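Local atomic coordinates of putative oxidoreductase (Gluconobacter oxydans, PDB entry 3WJ7), a protein that probably works as a nicotinamide-coenzyme-dependent reductase of the extended short-chain dehydrogenase/reductase (SDR) family, acting on carbonyl compounds. Residues Ala30-Leu33 against Glu34-His38; Thr195-Met198 against Ile199-Cys202; Gly226-Leu229 against Ala230-Gly234; Met255-Ile259 against Ala260-Pro264. All coordinates share one frame; numbering follows the deposited sequence.

Interaction 1: Ala30-Leu33 against Glu34-His38; sequences ARVL and EERGH
R36 lies beside V32 one helical turn on, and both side chains point the same way. CB of R36 begins between two carbonyls, 3.6 Å from V32 O and equally far from L33 O. From CG to NE the chain is extended. It carries the guanidinium along V32, and R36 NH1 comes 3.7 Å from V32 CG1. The methyl meets the guanidinium obliquely. V32 CG1 is anti to the backbone N (chi1 163°), which puts it on the side where R36 runs. The charged tip finds its partners on helix 220-233: NE forms a salt bridge with E232 and NH1 one with E225. Two acids thus hold the guanidinium and limit its rotation.

This is the C-terminal end of helix 24-35, the crossover helix between parallel strands 15-18 and 39-44. Such a beta-alpha-beta unit opens the Rossmann fold of SDR proteins. A Schellman motif closes the helix. G37 takes a positive phi (61°), H38 N donates to L33 O at 3.1 Å, and G37 N donates to E34 O at 2.8 Å. The bond from H38 is almost straight.

The turn back brings the H38 ring against L33. L33 CD2 sits over the centre of one ring face, 4.3 Å above its plane. ND1 of H38 is hydrogen-bonded to T16 on strand 15-18. L33 is buried and also touches T16 and V18. Earlier in the turn, E35 N is hydrogen-bonded to R31 O.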
ATOM      1  N   ALA A  30     -30.075   7.717  10.907  1.00 36.80           N
ATOM      2  CA  ALA A  30     -30.508   7.665  12.292  1.00 38.37           C
ATOM      3  C   ALA A  30     -31.756   8.523  12.522  1.00 40.33           C
ATOM      4  O   ALA A  30     -32.713   8.039  13.126  1.00 40.91           O
ATOM      5  CB  ALA A  30     -29.396   8.100  13.222  1.00 36.84           C
ATOM      6  N   ARG A  31     -31.745   9.768  12.035  1.00 39.88           N
ATOM      7  CA  ARG A  31     -32.870  10.697  12.223  1.00 43.20           C
ATOM      8  C   ARG A  31     -34.156  10.074  11.682  1.00 43.31           C
ATOM      9  O   ARG A  31     -35.182  10.101  12.352  1.00 43.38           O
ATOM     10  CB  ARG A  31     -32.623  12.076  11.565  1.00 45.59           C
ATOM     11  CG  ARG A  31     -31.625  12.967  12.304  1.00 48.37           C
ATOM     12  CD  ARG A  31     -31.206  14.203  11.499  1.00 54.15           C
ATOM     13  NE  ARG A  31     -29.773  14.460  11.715  1.00 66.36           N
ATOM     14  CZ  ARG A  31     -28.803  14.416  10.784  1.00 65.25           C
ATOM     15  NH1 ARG A  31     -29.059  14.193   9.500  1.00 59.83           N
ATOM     16  NH2 ARG A  31     -27.545  14.637  11.147  1.00 64.68           N
ATOM     17  N   VAL A  32     -34.080   9.488  10.488  1.00 42.37           N
ATOM     18  CA  VAL A  32     -35.255   8.886   9.851  1.00 43.15           C
ATOM     19  C   VAL A  32     -35.855   7.768  10.729  1.00 44.55           C
ATOM     20  O   VAL A  32     -37.051   7.746  10.986  1.00 49.37           O
ATOM     21  CB  VAL A  32     -34.927   8.428   8.402  1.00 40.80           C
ATOM     22  CG1 VAL A  32     -35.951   7.443   7.847  1.00 38.50           C
ATOM     23  CG2 VAL A  32     -34.800   9.634   7.481  1.00 39.02           C
ATOM     24  N   LEU A  33     -35.009   6.856  11.176  1.00 44.83           N
ATOM     25  CA  LEU A  33     -35.390   5.787  12.077  1.00 46.17           C
ATOM     26  C   LEU A  33     -36.037   6.312  13.350  1.00 48.09           C
ATOM     27  O   LEU A  33     -37.025   5.737  13.845  1.00 47.74           O
ATOM     28  CB  LEU A  33     -34.154   4.946  12.452  1.00 43.25           C
ATOM     29  CG  LEU A  33     -33.561   4.232  11.258  1.00 40.98           C
ATOM     30  CD1 LEU A  33     -32.343   3.438  11.681  1.00 42.76           C
ATOM     31  CD2 LEU A  33     -34.595   3.357  10.559  1.00 40.78           C
ATOM     32  N   GLU A  34     -35.460   7.379  13.894  1.00 50.18           N
ATOM     33  CA  GLU A  34     -36.010   8.015  15.078  1.00 55.46           C
ATOM     34  C   GLU A  34     -37.443   8.545  14.841  1.00 59.00           C
ATOM     35  O   GLU A  34     -38.311   8.324  15.680  1.00 55.54           O
ATOM     36  CB  GLU A  34     -35.102   9.136  15.552  1.00 55.67           C
ATOM     37  CG  GLU A  34     -35.517   9.739  16.887  1.00 64.53           C
ATOM     38  CD  GLU A  34     -34.938   8.986  18.071  1.00 75.30           C
ATOM     39  OE1 GLU A  34     -33.754   8.550  17.980  1.00 80.93           O
ATOM     40  OE2 GLU A  34     -35.662   8.842  19.091  1.00 72.88           O
ATOM     41  N   GLU A  35     -37.680   9.222  13.709  1.00 62.50           N
ATOM     42  CA  GLU A  35     -38.995   9.808  13.394  1.00 68.08           C
ATOM     43  C   GLU A  35     -40.009   8.716  13.081  1.00 63.16           C
ATOM     44  O   GLU A  35     -41.214   8.911  13.253  1.00 63.92           O
ATOM     45  CB  GLU A  35     -38.912  10.839  12.245  1.00 76.03           C
ATOM     46  CG  GLU A  35     -37.881  11.954  12.490  1.00 86.23           C
ATOM     47  CD  GLU A  35     -37.782  12.982  11.357  1.00 91.15           C
ATOM     48  OE1 GLU A  35     -38.815  13.607  11.014  1.00102.53           O
ATOM     49  OE2 GLU A  35     -36.666  13.189  10.818  1.00 83.31           O
ATOM     50  N   ARG A  36     -39.510   7.573  12.622  1.00 54.91           N
ATOM     51  CA  ARG A  36     -40.308   6.358  12.541  1.00 52.54           C
ATOM     52  C   ARG A  36     -40.484   5.597  13.900  1.00 52.85           C
ATOM     53  O   ARG A  36     -41.101   4.536  13.936  1.00 51.32           O
ATOM     54  CB  ARG A  36     -39.726   5.433  11.461  1.00 50.66           C
ATOM     55  CG  ARG A  36     -40.489   5.427  10.131  1.00 49.13           C
ATOM     56  CD  ARG A  36     -39.651   4.657   9.157  1.00 48.40           C
ATOM     57  NE  ARG A  36     -40.035   4.643   7.745  1.00 48.76           N
ATOM     58  CZ  ARG A  36     -39.925   5.654   6.875  1.00 48.13           C
ATOM     59  NH1 ARG A  36     -39.537   6.884   7.231  1.00 46.21           N
ATOM     60  NH2 ARG A  36     -40.236   5.429   5.612  1.00 49.54           N
ATOM     61  N   GLY A  37     -39.928   6.143  14.991  1.00 52.80           N
ATOM     62  CA  GLY A  37     -39.955   5.544  16.346  1.00 53.59           C
ATOM     63  C   GLY A  37     -39.312   4.176  16.646  1.00 56.03           C
ATOM     64  O   GLY A  37     -39.862   3.382  17.398  1.00 55.28           O
ATOM     65  N   HIS A  38     -38.147   3.890  16.074  1.00 54.58           N
ATOM     66  CA  HIS A  38     -37.322   2.790  16.562  1.00 51.86           C
ATOM     67  C   HIS A  38     -36.665   3.216  17.849  1.00 50.90           C
ATOM     68  O   HIS A  38     -36.468   4.411  18.073  1.00 51.98           O
ATOM     69  CB  HIS A  38     -36.235   2.474  15.540  1.00 50.93           C
ATOM     70  CG  HIS A  38     -36.769   1.872  14.289  1.00 52.43           C
ATOM     71  ND1 HIS A  38     -36.353   0.648  13.821  1.00 56.28           N
ATOM     72  CD2 HIS A  38     -37.729   2.298  13.435  1.00 55.84           C
ATOM     73  CE1 HIS A  38     -37.020   0.352  12.718  1.00 57.14           C
ATOM     74  NE2 HIS A  38     -37.867   1.335  12.466  1.00 56.52           N
TER

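Interaction 2: Thr195-Met198 against Ile199-Cys202; sequences TGQM and ILDC
I199 lies across T195 on the buried side of this helical turn. I199 CD1 reaches T195 CG2 at 3.9 Å, the two side chains slanting over each other. T195 CG2 is anti to the backbone N (chi1 -65° for OG1), which turns the methyl toward I199. Both residues touch V185 on strand 176-185, and I199 also meets I332 of helix 324-337. C202 and M198 face helix 249-259. M198 also packs on W283 of a second subunit. The side chain of C202 is about 3 Å from a bound mercury ion.

The segments form one run of helix 194-203. It follows strand 176-185 of the central Rossmann-like sheet and packs against that strand and helices 249-259 and 324-337. Regular i to i+4 bonds join its backbone, among them L200 N to G196 O at 2.8 Å and C202 N to M198 O at 3.0 Å.

The looser side is polar and partly exposed. Q197 NE2 donates to D201 OD1 at 2.8 Å. The Q197 chain bends at chi2 (49°) to bring NE2 there, the two side chains crossing at about a right angle. The acceptor lies close to the amide plane. The donor, however, comes from above the carboxylate plane, and the two planes are 39° apart. L200 CD2 packs 3.9 Å from Q197 OE1. D201 OD2 forms a salt bridge to R296 of the second subunit, and Q197 packs on that arginine.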
ATOM      1  N   THR A 195     -17.515  15.570  -2.600  1.00 38.89           N
ATOM      2  CA  THR A 195     -18.514  16.239  -3.420  1.00 39.88           C
ATOM      3  C   THR A 195     -19.012  17.567  -2.793  1.00 41.29           C
ATOM      4  O   THR A 195     -19.148  18.593  -3.509  1.00 37.70           O
ATOM      5  CB  THR A 195     -19.643  15.265  -3.825  1.00 44.94           C
ATOM      6  OG1 THR A 195     -19.085  14.236  -4.668  1.00 46.06           O
ATOM      7  CG2 THR A 195     -20.729  15.973  -4.585  1.00 43.73           C
ATOM      8  N   GLY A 196     -19.240  17.575  -1.472  1.00 39.42           N
ATOM      9  CA  GLY A 196     -19.478  18.848  -0.775  1.00 37.74           C
ATOM     10  C   GLY A 196     -18.354  19.883  -0.971  1.00 40.27           C
ATOM     11  O   GLY A 196     -18.625  21.100  -1.130  1.00 41.73           O
ATOM     12  N   GLN A 197     -17.094  19.419  -0.980  1.00 36.71           N
ATOM     13  CA  GLN A 197     -15.963  20.328  -0.968  1.00 35.54           C
ATOM     14  C   GLN A 197     -15.927  20.924  -2.353  1.00 36.75           C
ATOM     15  O   GLN A 197     -15.767  22.157  -2.521  1.00 34.81           O
ATOM     16  CB  GLN A 197     -14.655  19.624  -0.527  1.00 38.70           C
ATOM     17  CG  GLN A 197     -13.392  20.494  -0.318  1.00 41.91           C
ATOM     18  CD  GLN A 197     -13.613  21.735   0.558  1.00 44.29           C
ATOM     19  OE1 GLN A 197     -13.807  21.640   1.778  1.00 46.24           O
ATOM     20  NE2 GLN A 197     -13.600  22.912  -0.075  1.00 41.30           N
ATOM     21  N   MET A 198     -16.159  20.081  -3.363  1.00 38.67           N
ATOM     22  CA  MET A 198     -16.336  20.608  -4.737  1.00 39.74           C
ATOM     23  C   MET A 198     -17.446  21.663  -4.858  1.00 38.79           C
ATOM     24  O   MET A 198     -17.275  22.683  -5.520  1.00 39.32           O
ATOM     25  CB  MET A 198     -16.619  19.490  -5.705  1.00 43.00           C
ATOM     26  CG  MET A 198     -15.382  18.848  -6.324  1.00 46.53           C
ATOM     27  SD  MET A 198     -15.992  17.359  -7.140  1.00 49.28           S
ATOM     28  CE  MET A 198     -15.243  17.454  -8.742  1.00 53.21           C
ATOM     29  N   ILE A 199     -18.568  21.441  -4.189  1.00 40.45           N
ATOM     30  CA  ILE A 199     -19.698  22.372  -4.317  1.00 45.29           C
ATOM     31  C   ILE A 199     -19.341  23.666  -3.617  1.00 45.81           C
ATOM     32  O   ILE A 199     -19.599  24.733  -4.139  1.00 46.75           O
ATOM     33  CB  ILE A 199     -21.009  21.779  -3.767  1.00 43.00           C
ATOM     34  CG1 ILE A 199     -21.568  20.797  -4.776  1.00 40.33           C
ATOM     35  CG2 ILE A 199     -22.002  22.868  -3.400  1.00 41.89           C
ATOM     36  CD1 ILE A 199     -22.101  19.547  -4.104  1.00 46.42           C
ATOM     37  N   LEU A 200     -18.719  23.544  -2.454  1.00 44.87           N
ATOM     38  CA  LEU A 200     -18.186  24.687  -1.730  1.00 47.79           C
ATOM     39  C   LEU A 200     -17.130  25.488  -2.557  1.00 48.62           C
ATOM     40  O   LEU A 200     -17.255  26.696  -2.686  1.00 48.17           O
ATOM     41  CB  LEU A 200     -17.560  24.136  -0.469  1.00 52.07           C
ATOM     42  CG  LEU A 200     -17.547  24.830   0.870  1.00 56.81           C
ATOM     43  CD1 LEU A 200     -18.951  25.273   1.231  1.00 55.53           C
ATOM     44  CD2 LEU A 200     -16.949  23.863   1.903  1.00 51.58           C
ATOM     45  N   ASP A 201     -16.107  24.827  -3.116  1.00 44.70           N
ATOM     46  CA  ASP A 201     -15.072  25.519  -3.884  1.00 47.12           C
ATOM     47  C   ASP A 201     -15.708  26.298  -4.996  1.00 54.45           C
ATOM     48  O   ASP A 201     -15.356  27.460  -5.241  1.00 59.24           O
ATOM     49  CB  ASP A 201     -14.073  24.564  -4.547  1.00 46.46           C
ATOM     50  CG  ASP A 201     -13.210  23.764  -3.546  1.00 44.70           C
ATOM     51  OD1 ASP A 201     -12.916  24.211  -2.425  1.00 41.72           O
ATOM     52  OD2 ASP A 201     -12.818  22.645  -3.920  1.00 50.77           O
ATOM     53  N   CYS A 202     -16.642  25.635  -5.672  1.00 55.15           N
ATOM     54  CA  CYS A 202     -17.361  26.202  -6.785  1.00 52.60           C
ATOM     55  C   CYS A 202     -18.258  27.396  -6.388  1.00 53.77           C
ATOM     56  O   CYS A 202     -18.151  28.480  -6.972  1.00 56.66           O
ATOM     57  CB  CYS A 202     -18.184  25.118  -7.468  1.00 57.02           C
ATOM     58  SG  CYS A 202     -19.168  25.688  -8.869  1.00 65.82           S
TER

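Interaction 3: Gly226-Leu229 against Ala230-Gly234; sequences GHAL and ALERG
L229 and E232 pass each other at a slant on the outer side of this helical turn. The closest side-chain atoms are L229 CD2 and E232 OE1, 4.0 Å apart. The E232 chain starts anti to the carbonyl carbon (chi1 -75°), then bends at chi2 and folds back over the preceding turn. Its CD comes 3.5 Å from A228 O. That oxygen also accepts E232 N at 2.9 Å, in the carbonyl plane. E232 OE2 is taken up by the salt bridge to R36 NE.

A230 CB sits 3.7 Å from G226 O, and A230 N is bonded to the same oxygen at 3.0 Å. L231 CB rests 3.3 Å from A228 O. Its CG is anti to the backbone N (chi1 166°), and its side chain packs on strands 78-83 and 120-124. R233 N closes the last turn on L229 O at 2.9 Å. G234 then leaves helical geometry.

Helix 220-233 packs on the central Rossmann-like sheet. H227 meets strands 78-83, 120-124 and 176-185. A230 lies on strand 176-185, and A228 faces R36 just beyond helix 24-35.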
ATOM      1  N   GLY A 226     -34.612   5.805   1.984  1.00 38.08           N
ATOM      2  CA  GLY A 226     -34.488   4.541   1.265  1.00 37.41           C
ATOM      3  C   GLY A 226     -33.993   3.392   2.141  1.00 37.92           C
ATOM      4  O   GLY A 226     -34.369   2.244   1.917  1.00 37.56           O
ATOM      5  N   HIS A 227     -33.160   3.683   3.147  1.00 37.70           N
ATOM      6  CA  HIS A 227     -32.772   2.648   4.097  1.00 38.39           C
ATOM      7  C   HIS A 227     -33.998   2.160   4.874  1.00 39.14           C
ATOM      8  O   HIS A 227     -34.139   0.968   5.138  1.00 37.24           O
ATOM      9  CB  HIS A 227     -31.745   3.162   5.106  1.00 41.15           C
ATOM     10  CG  HIS A 227     -30.363   3.325   4.565  1.00 40.50           C
ATOM     11  ND1 HIS A 227     -29.299   2.565   5.008  1.00 42.93           N
ATOM     12  CD2 HIS A 227     -29.851   4.199   3.672  1.00 38.95           C
ATOM     13  CE1 HIS A 227     -28.199   2.940   4.379  1.00 37.05           C
ATOM     14  NE2 HIS A 227     -28.508   3.927   3.561  1.00 36.01           N
ATOM     15  N   ALA A 228     -34.883   3.082   5.257  1.00 39.66           N
ATOM     16  CA  ALA A 228     -36.033   2.686   6.062  1.00 38.00           C
ATOM     17  C   ALA A 228     -36.940   1.791   5.238  1.00 39.47           C
ATOM     18  O   ALA A 228     -37.432   0.755   5.718  1.00 36.95           O
ATOM     19  CB  ALA A 228     -36.771   3.903   6.607  1.00 37.74           C
ATOM     20  N   LEU A 229     -37.116   2.184   3.971  1.00 42.25           N
ATOM     21  CA  LEU A 229     -37.933   1.420   2.998  1.00 41.32           C
ATOM     22  C   LEU A 229     -37.381   0.052   2.741  1.00 40.09           C
ATOM     23  O   LEU A 229     -38.146  -0.859   2.466  1.00 42.44           O
ATOM     24  CB  LEU A 229     -38.022   2.168   1.660  1.00 41.44           C
ATOM     25  CG  LEU A 229     -38.678   3.543   1.808  1.00 43.26           C
ATOM     26  CD1 LEU A 229     -38.579   4.382   0.531  1.00 40.90           C
ATOM     27  CD2 LEU A 229     -40.107   3.334   2.300  1.00 37.41           C
ATOM     28  N   ALA A 230     -36.050  -0.099   2.792  1.00 39.23           N
ATOM     29  CA  ALA A 230     -35.467  -1.431   2.592  1.00 39.16           C
ATOM     30  C   ALA A 230     -35.729  -2.327   3.789  1.00 39.94           C
ATOM     31  O   ALA A 230     -35.947  -3.525   3.604  1.00 39.19           O
ATOM     32  CB  ALA A 230     -33.996  -1.371   2.297  1.00 40.28           C
ATOM     33  N   LEU A 231     -35.709  -1.745   4.993  1.00 37.92           N
ATOM     34  CA  LEU A 231     -36.125  -2.450   6.190  1.00 40.78           C
ATOM     35  C   LEU A 231     -37.605  -2.859   6.116  1.00 48.54           C
ATOM     36  O   LEU A 231     -37.951  -3.967   6.544  1.00 54.00           O
ATOM     37  CB  LEU A 231     -35.920  -1.590   7.445  1.00 36.53           C
ATOM     38  CG  LEU A 231     -36.653  -2.135   8.684  1.00 35.43           C
ATOM     39  CD1 LEU A 231     -35.972  -3.335   9.266  1.00 34.65           C
ATOM     40  CD2 LEU A 231     -36.723  -1.104   9.770  1.00 37.68           C
ATOM     41  N   GLU A 232     -38.475  -1.977   5.603  1.00 48.52           N
ATOM     42  CA  GLU A 232     -39.920  -2.285   5.568  1.00 50.75           C
ATOM     43  C   GLU A 232     -40.330  -3.241   4.456  1.00 55.88           C
ATOM     44  O   GLU A 232     -41.016  -4.207   4.744  1.00 56.62           O
ATOM     45  CB  GLU A 232     -40.772  -1.031   5.565  1.00 47.31           C
ATOM     46  CG  GLU A 232     -40.815  -0.379   6.944  1.00 50.82           C
ATOM     47  CD  GLU A 232     -40.745   1.146   6.895  1.00 58.11           C
ATOM     48  OE1 GLU A 232     -40.997   1.722   5.809  1.00 64.80           O
ATOM     49  OE2 GLU A 232     -40.427   1.781   7.938  1.00 59.16           O
ATOM     50  N   ARG A 233     -39.851  -3.030   3.219  1.00 58.17           N
ATOM     51  CA  ARG A 233     -40.373  -3.768   2.051  1.00 56.28           C
ATOM     52  C   ARG A 233     -39.321  -4.520   1.236  1.00 52.03           C
ATOM     53  O   ARG A 233     -39.630  -5.064   0.179  1.00 48.46           O
ATOM     54  CB  ARG A 233     -41.214  -2.844   1.118  1.00 62.42           C
ATOM     55  CG  ARG A 233     -42.096  -1.820   1.846  1.00 71.02           C
ATOM     56  CD  ARG A 233     -42.899  -0.879   0.934  1.00 79.07           C
ATOM     57  NE  ARG A 233     -44.248  -1.378   0.616  1.00 88.65           N
ATOM     58  CZ  ARG A 233     -44.755  -1.539  -0.616  1.00 95.15           C
ATOM     59  NH1 ARG A 233     -44.051  -1.235  -1.713  1.00 85.43           N
ATOM     60  NH2 ARG A 233     -45.999  -1.996  -0.752  1.00 80.59           N
ATOM     61  N   GLY A 234     -38.077  -4.558   1.704  1.00 53.93           N
ATOM     62  CA  GLY A 234     -36.983  -5.166   0.908  1.00 48.88           C
ATOM     63  C   GLY A 234     -36.891  -6.644   1.181  1.00 48.71           C
ATOM     64  O   GLY A 234     -37.342  -7.068   2.226  1.00 48.87           O
TER

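Interaction 4: Met255-Ile259 against Ala260-Pro264; sequences MVSQI and AGVKP
S257 O accepts V262 N at 2.8 Å in a nearly straight bond (172°). It is the outer bond of a Schellman motif that ends helix 249-259. The inner bond, G261 N to Q258 O, is weak at 3.4 Å. G261 has a positive phi (57°), which lets the chain reverse over the helix end. One residue earlier, A260 N still makes a helical bond to V256 O at 2.8 Å. A260 CB tucks in beside that carbonyl, and the A260 side chain also touches A203 of helix 194-203.

The S257 side chain faces the returning loop. Its OG stands anti to the carbonyl carbon (chi1 -64°) and is hydrogen-bonded to F253 O, one turn back. The loop residues pack round it without a hydrogen bond to OG. V262 CG1, placed between the backbone N and the carbonyl carbon, comes 3.9 Å from S257 OG. A bound mercury ion lies about 3 Å from the S257 side chain. S257 and V256 also touch C202 of helix 194-203. P264 packs against the serine: P264 CA is 3.4 Å from S257 OG, and P264 CB is 4.0 Å from the same oxygen.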
ATOM      1  N   MET A 255     -25.310  24.330 -12.289  1.00 44.59           N
ATOM      2  CA  MET A 255     -26.361  24.508 -11.268  1.00 47.05           C
ATOM      3  C   MET A 255     -25.822  25.228 -10.040  1.00 46.35           C
ATOM      4  O   MET A 255     -26.402  26.219  -9.612  1.00 45.72           O
ATOM      5  CB  MET A 255     -26.900  23.186 -10.775  1.00 50.91           C
ATOM      6  CG  MET A 255     -27.990  22.529 -11.572  1.00 61.04           C
ATOM      7  SD  MET A 255     -28.503  20.998 -10.739  1.00 68.58           S
ATOM      8  CE  MET A 255     -28.156  21.449  -9.050  1.00 53.42           C
ATOM      9  N   VAL A 256     -24.734  24.704  -9.463  1.00 41.80           N
ATOM     10  CA  VAL A 256     -24.085  25.322  -8.301  1.00 45.54           C
ATOM     11  C   VAL A 256     -23.910  26.813  -8.563  1.00 48.40           C
ATOM     12  O   VAL A 256     -24.336  27.638  -7.776  1.00 56.05           O
ATOM     13  CB  VAL A 256     -22.703  24.666  -7.929  1.00 43.32           C
ATOM     14  CG1 VAL A 256     -22.016  25.419  -6.808  1.00 41.31           C
ATOM     15  CG2 VAL A 256     -22.857  23.217  -7.499  1.00 42.61           C
ATOM     16  N   SER A 257     -23.294  27.143  -9.681  1.00 49.25           N
ATOM     17  CA  SER A 257     -22.981  28.521  -9.983  1.00 53.76           C
ATOM     18  C   SER A 257     -24.179  29.399 -10.162  1.00 52.70           C
ATOM     19  O   SER A 257     -24.150  30.548  -9.709  1.00 49.17           O
ATOM     20  CB  SER A 257     -22.116  28.600 -11.216  1.00 53.76           C
ATOM     21  OG  SER A 257     -20.897  27.947 -10.902  1.00 64.75           O
ATOM     22  N   GLN A 258     -25.209  28.881 -10.838  1.00 53.03           N
ATOM     23  CA  GLN A 258     -26.422  29.668 -11.047  1.00 57.41           C
ATOM     24  C   GLN A 258     -27.184  29.912  -9.731  1.00 57.36           C
ATOM     25  O   GLN A 258     -27.600  31.030  -9.496  1.00 61.24           O
ATOM     26  CB  GLN A 258     -27.291  29.167 -12.220  1.00 61.03           C
ATOM     27  CG  GLN A 258     -28.499  28.292 -11.913  1.00 70.60           C
ATOM     28  CD  GLN A 258     -28.953  27.477 -13.139  1.00 79.61           C
ATOM     29  OE1 GLN A 258     -30.106  27.044 -13.219  1.00 83.94           O
ATOM     30  NE2 GLN A 258     -28.042  27.264 -14.096  1.00 73.54           N
ATOM     31  N   ILE A 259     -27.288  28.897  -8.870  1.00 54.55           N
ATOM     32  CA  ILE A 259     -27.879  29.019  -7.544  1.00 51.87           C
ATOM     33  C   ILE A 259     -27.049  29.930  -6.613  1.00 57.96           C
ATOM     34  O   ILE A 259     -27.606  30.677  -5.783  1.00 56.19           O
ATOM     35  CB  ILE A 259     -28.029  27.643  -6.864  1.00 49.24           C
ATOM     36  CG1 ILE A 259     -28.989  26.724  -7.620  1.00 47.12           C
ATOM     37  CG2 ILE A 259     -28.575  27.793  -5.452  1.00 49.14           C
ATOM     38  CD1 ILE A 259     -28.666  25.250  -7.433  1.00 41.85           C
ATOM     39  N   ALA A 260     -25.726  29.865  -6.728  1.00 57.85           N
ATOM     40  CA  ALA A 260     -24.872  30.635  -5.836  1.00 58.06           C
ATOM     41  C   ALA A 260     -24.621  32.040  -6.370  1.00 64.42           C
ATOM     42  O   ALA A 260     -23.853  32.792  -5.763  1.00 66.24           O
ATOM     43  CB  ALA A 260     -23.556  29.919  -5.615  1.00 56.44           C
ATOM     44  N   GLY A 261     -25.257  32.386  -7.498  1.00 67.00           N
ATOM     45  CA  GLY A 261     -25.021  33.671  -8.197  1.00 63.98           C
ATOM     46  C   GLY A 261     -23.568  33.956  -8.613  1.00 65.67           C
ATOM     47  O   GLY A 261     -23.101  35.099  -8.509  1.00 67.36           O
ATOM     48  N   VAL A 262     -22.846  32.947  -9.101  1.00 58.53           N
ATOM     49  CA  VAL A 262     -21.427  33.142  -9.421  1.00 58.46           C
ATOM     50  C   VAL A 262     -21.089  32.681 -10.860  1.00 60.35           C
ATOM     51  O   VAL A 262     -21.900  32.009 -11.507  1.00 62.12           O
ATOM     52  CB  VAL A 262     -20.526  32.481  -8.333  1.00 58.37           C
ATOM     53  CG1 VAL A 262     -20.251  31.002  -8.623  1.00 46.68           C
ATOM     54  CG2 VAL A 262     -19.232  33.262  -8.167  1.00 60.93           C
ATOM     55  N   LYS A 263     -19.913  33.042 -11.368  1.00 57.48           N
ATOM     56  CA  LYS A 263     -19.508  32.580 -12.702  1.00 64.81           C
ATOM     57  C   LYS A 263     -19.123  31.087 -12.703  1.00 62.50           C
ATOM     58  O   LYS A 263     -18.375  30.663 -11.818  1.00 57.83           O
ATOM     59  CB  LYS A 263     -18.352  33.433 -13.242  1.00 69.51           C
ATOM     60  CG  LYS A 263     -18.786  34.865 -13.526  1.00 83.65           C
ATOM     61  CD  LYS A 263     -18.272  35.369 -14.859  1.00 91.43           C
ATOM     62  CE  LYS A 263     -19.064  36.589 -15.295  1.00 96.67           C
ATOM     63  NZ  LYS A 263     -18.423  37.217 -16.485  1.00 98.33           N
ATOM     64  N   PRO A 264     -19.624  30.292 -13.679  1.00 58.50           N
ATOM     65  CA  PRO A 264     -19.301  28.840 -13.741  1.00 60.65           C
ATOM     66  C   PRO A 264     -17.833  28.648 -14.119  1.00 60.38           C
ATOM     67  O   PRO A 264     -17.233  29.585 -14.623  1.00 66.09           O
ATOM     68  CB  PRO A 264     -20.228  28.314 -14.846  1.00 61.65           C
ATOM     69  CG  PRO A 264     -20.524  29.523 -15.693  1.00 58.22           C
ATOM     70  CD  PRO A 264     -20.560  30.691 -14.744  1.00 57.96           C
TER

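In the fold
The four contacts form two groups. Interactions 1 and 3 touch, with centres about 13 Å apart, and join helix ends 30-38 and 226-234 beside the Rossmann sheet. The R36-E232 salt bridge and packing on A228 link them, and H38 CE1 packs on L231 CD2 at 3.3 Å. Interactions 2 and 4 touch; interaction 2 lies on the opposite side of the chain's centre from interaction 3. There C202 SG meets S257 OG, 3.5 Å apart, beside mercury, and also V256. Interaction 2 is largely buried but reaches a second subunit through Q197, D201 and M198. Interactions 1, 3 and 4 are partly buried helix ends. Schellman motifs close 1 and 4, while 3 ends without one.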